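Succinyl-CoA ligase (ADP-forming) subunit alpha (Methanosaeta concilii, PDB 6HXI) binds coenzyme A and carries, in one chain, a CoA-ligase family region and a helical citrate synthase-type C-terminal domain. Local coordinates at residues K433-S438 against G586-Q591. Residues are numbered along the deposited sequence; the frame is centred on the assembly and turned at random.
Sequences KDLISS and GHILDQ
Ile588 of helix 571-594 packs against Leu435 and Ser438, in the first turn of helix 435-443. Both helices belong to the all-helical citrate synthase-type C-terminal domain. No hydrogen bond crosses between 433-438 and 586-591, so the contact is apolar packing in a buried place.

From CB, which points toward 433-438, the Ile588 side chain splits in two. CG2 lies anti to the backbone N and rests over Leu435 CA at 4.0 Å. The other branch starts with CG1, which meets Ser438 CB at 3.7 Å. With chi2 at 158° the branch stays extended, and CD1 reaches the backbone of the helix turn. There CD1 lies 3.7 Å from Leu435 O, in van der Waals contact, and is as close to Ser438 CB and C. On the CG2 side, the Leu435 and Leu589 side chains approach at a slant, with Leu435 CD1 4.0 Å from Leu589 CD2.

Helix 420-430 adds Ala425 against Ile588 and Ala428 against Ser438. Gly570 and Tyr571 of a second subunit pack on Leu435 and Leu589, respectively, so the leucine pair also lies at a subunit interface.

Asp434 is the N-cap of helix 435-443. Ser437 N donates to its OD2 over 3.1 Å, meeting the carboxylate from above its plane. Ser437 OG donates to Asp434 OD1, on the syn side, at 2.8 Å. Ser438 points its CB at Ile588 but turns its hydroxyl back toward the start of its own helix. Asp434 O takes Ser438 N, and also Ser438 OG at 2.9 Å, with OG 40° out of the carbonyl plane.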
ATOM      1  N   LYS B 433     -11.259   6.615  -4.113  1.00 25.95           N
ATOM      2  CA  LYS B 433     -10.616   5.291  -4.078  1.00 25.92           C
ATOM      3  C   LYS B 433     -11.455   4.263  -3.296  1.00 29.33           C
ATOM      4  O   LYS B 433     -12.199   4.644  -2.409  1.00 26.51           O
ATOM      5  CB  LYS B 433      -9.185   5.381  -3.531  1.00 25.84           C
ATOM      6  CG  LYS B 433      -8.219   6.162  -4.474  1.00 23.82           C
ATOM      7  CD  LYS B 433      -8.220   5.731  -5.889  1.00 20.30           C
ATOM      8  CE  LYS B 433      -7.849   4.283  -6.181  1.00 20.83           C
ATOM      9  NZ  LYS B 433      -6.482   3.974  -5.797  1.00 22.07           N
ATOM     10  N   ASP B 434     -11.312   2.957  -3.625  1.00 26.32           N
ATOM     11  CA  ASP B 434     -12.013   1.887  -2.925  1.00 26.74           C
ATOM     12  C   ASP B 434     -11.514   1.825  -1.466  1.00 27.68           C
ATOM     13  O   ASP B 434     -10.490   2.416  -1.155  1.00 26.90           O
ATOM     14  CB  ASP B 434     -11.750   0.534  -3.658  1.00 28.09           C
ATOM     15  CG  ASP B 434     -10.272   0.205  -3.728  1.00 40.94           C
ATOM     16  OD1 ASP B 434      -9.549   0.844  -4.547  1.00 45.96           O
ATOM     17  OD2 ASP B 434      -9.814  -0.553  -2.890  1.00 42.99           O
ATOM     18  N   LEU B 435     -12.248   1.115  -0.582  1.00 23.86           N
ATOM     19  CA  LEU B 435     -11.905   0.975   0.808  1.00 24.12           C
ATOM     20  C   LEU B 435     -10.464   0.469   1.044  1.00 24.66           C
ATOM     21  O   LEU B 435      -9.753   1.029   1.861  1.00 25.57           O
ATOM     22  CB  LEU B 435     -12.946   0.030   1.523  1.00 24.53           C
ATOM     23  CG  LEU B 435     -12.909  -0.024   3.067  1.00 30.30           C
ATOM     24  CD1 LEU B 435     -14.236  -0.535   3.633  1.00 30.42           C
ATOM     25  CD2 LEU B 435     -11.811  -0.996   3.585  1.00 34.73           C
ATOM     26  N   ILE B 436     -10.075  -0.603   0.396  1.00 20.25           N
ATOM     27  CA  ILE B 436      -8.749  -1.260   0.582  1.00 20.22           C
ATOM     28  C   ILE B 436      -7.597  -0.369   0.226  1.00 23.07           C
ATOM     29  O   ILE B 436      -6.629  -0.355   0.986  1.00 21.69           O
ATOM     30  CB  ILE B 436      -8.647  -2.632  -0.154  1.00 23.46           C
ATOM     31  CG1 ILE B 436      -9.592  -3.663   0.464  1.00 25.90           C
ATOM     32  CG2 ILE B 436      -7.176  -3.181  -0.292  1.00 23.09           C
ATOM     33  CD1 ILE B 436      -9.370  -4.020   1.891  1.00 28.35           C
ATOM     34  N   SER B 437      -7.657   0.343  -0.924  1.00 21.36           N
ATOM     35  CA  SER B 437      -6.589   1.267  -1.337  1.00 21.48           C
ATOM     36  C   SER B 437      -6.491   2.398  -0.349  1.00 22.69           C
ATOM     37  O   SER B 437      -5.387   2.818   0.007  1.00 18.62           O
ATOM     38  CB  SER B 437      -6.894   1.876  -2.709  1.00 23.17           C
ATOM     39  OG  SER B 437      -6.942   0.832  -3.660  1.00 38.68           O
ATOM     40  N   SER B 438      -7.647   2.980  -0.012  1.00 22.38           N
ATOM     41  CA  SER B 438      -7.731   4.082   0.955  1.00 22.37           C
ATOM     42  C   SER B 438      -7.182   3.648   2.321  1.00 24.11           C
ATOM     43  O   SER B 438      -6.466   4.410   2.942  1.00 23.95           O
ATOM     44  CB  SER B 438      -9.180   4.560   1.102  1.00 23.60           C
ATOM     45  OG  SER B 438      -9.639   5.038  -0.145  1.00 29.47           O
ATOM     46  N   GLY B 586     -13.610   3.174   9.231  1.00 22.95           N
ATOM     47  CA  GLY B 586     -14.680   4.079   9.655  1.00 21.66           C
ATOM     48  C   GLY B 586     -14.642   5.420   8.921  1.00 22.14           C
ATOM     49  O   GLY B 586     -15.637   5.863   8.335  1.00 21.06           O
ATOM     50  N   HIS B 587     -13.514   6.088   8.943  1.00 20.66           N
ATOM     51  CA  HIS B 587     -13.377   7.411   8.268  1.00 21.83           C
ATOM     52  C   HIS B 587     -13.532   7.326   6.715  1.00 25.44           C
ATOM     53  O   HIS B 587     -14.184   8.162   6.084  1.00 24.86           O
ATOM     54  CB  HIS B 587     -12.001   8.016   8.610  1.00 23.01           C
ATOM     55  CG  HIS B 587     -11.959   8.549  10.021  1.00 24.35           C
ATOM     56  ND1 HIS B 587     -12.760   9.579  10.401  1.00 25.60           N
ATOM     57  CD2 HIS B 587     -11.182   8.178  11.061  1.00 24.77           C
ATOM     58  CE1 HIS B 587     -12.481   9.804  11.676  1.00 26.07           C
ATOM     59  NE2 HIS B 587     -11.532   8.978  12.117  1.00 26.45           N
ATOM     60  N   ILE B 588     -12.996   6.285   6.117  1.00 19.48           N
ATOM     61  CA  ILE B 588     -13.155   6.090   4.657  1.00 20.93           C
ATOM     62  C   ILE B 588     -14.646   5.990   4.291  1.00 25.70           C
ATOM     63  O   ILE B 588     -15.065   6.615   3.331  1.00 24.92           O
ATOM     64  CB  ILE B 588     -12.426   4.780   4.274  1.00 21.39           C
ATOM     65  CG1 ILE B 588     -10.897   4.950   4.367  1.00 18.94           C
ATOM     66  CG2 ILE B 588     -12.925   4.284   2.892  1.00 20.21           C
ATOM     67  CD1 ILE B 588     -10.167   3.606   4.529  1.00 20.57           C
ATOM     68  N   LEU B 589     -15.419   5.156   5.040  1.00 22.72           N
ATOM     69  CA  LEU B 589     -16.850   4.905   4.836  1.00 23.46           C
ATOM     70  C   LEU B 589     -17.677   6.156   5.105  1.00 23.48           C
ATOM     71  O   LEU B 589     -18.653   6.405   4.401  1.00 21.23           O
ATOM     72  CB  LEU B 589     -17.334   3.748   5.744  1.00 24.08           C
ATOM     73  CG  LEU B 589     -16.804   2.335   5.417  1.00 28.82           C
ATOM     74  CD1 LEU B 589     -17.077   1.382   6.569  1.00 30.75           C
ATOM     75  CD2 LEU B 589     -17.405   1.772   4.134  1.00 30.03           C
ATOM     76  N   ASP B 590     -17.272   6.933   6.121  1.00 20.92           N
ATOM     77  CA  ASP B 590     -17.898   8.185   6.516  1.00 21.57           C
ATOM     78  C   ASP B 590     -17.842   9.176   5.355  1.00 28.19           C
ATOM     79  O   ASP B 590     -18.863   9.765   5.029  1.00 29.26           O
ATOM     80  CB  ASP B 590     -17.242   8.746   7.786  1.00 21.58           C
ATOM     81  CG  ASP B 590     -17.987   9.905   8.464  1.00 31.91           C
ATOM     82  OD1 ASP B 590     -19.216   9.981   8.329  1.00 30.73           O
ATOM     83  OD2 ASP B 590     -17.337  10.702   9.176  1.00 33.28           O
ATOM     84  N   GLN B 591     -16.668   9.328   4.696  1.00 24.95           N
ATOM     85  CA  GLN B 591     -16.516  10.227   3.544  1.00 23.38           C
ATOM     86  C   GLN B 591     -17.354   9.718   2.355  1.00 27.33           C
ATOM     87  O   GLN B 591     -17.948  10.506   1.638  1.00 27.10           O
ATOM     88  CB  GLN B 591     -15.015  10.410   3.180  1.00 24.79           C
ATOM     89  CG  GLN B 591     -14.121  10.976   4.334  1.00 26.42           C
ATOM     90  CD  GLN B 591     -14.666  12.269   4.884  1.00 34.99           C
ATOM     91  OE1 GLN B 591     -15.004  13.164   4.122  1.00 29.63           O
ATOM     92  NE2 GLN B 591     -14.880  12.373   6.191  1.00 29.06           N
TER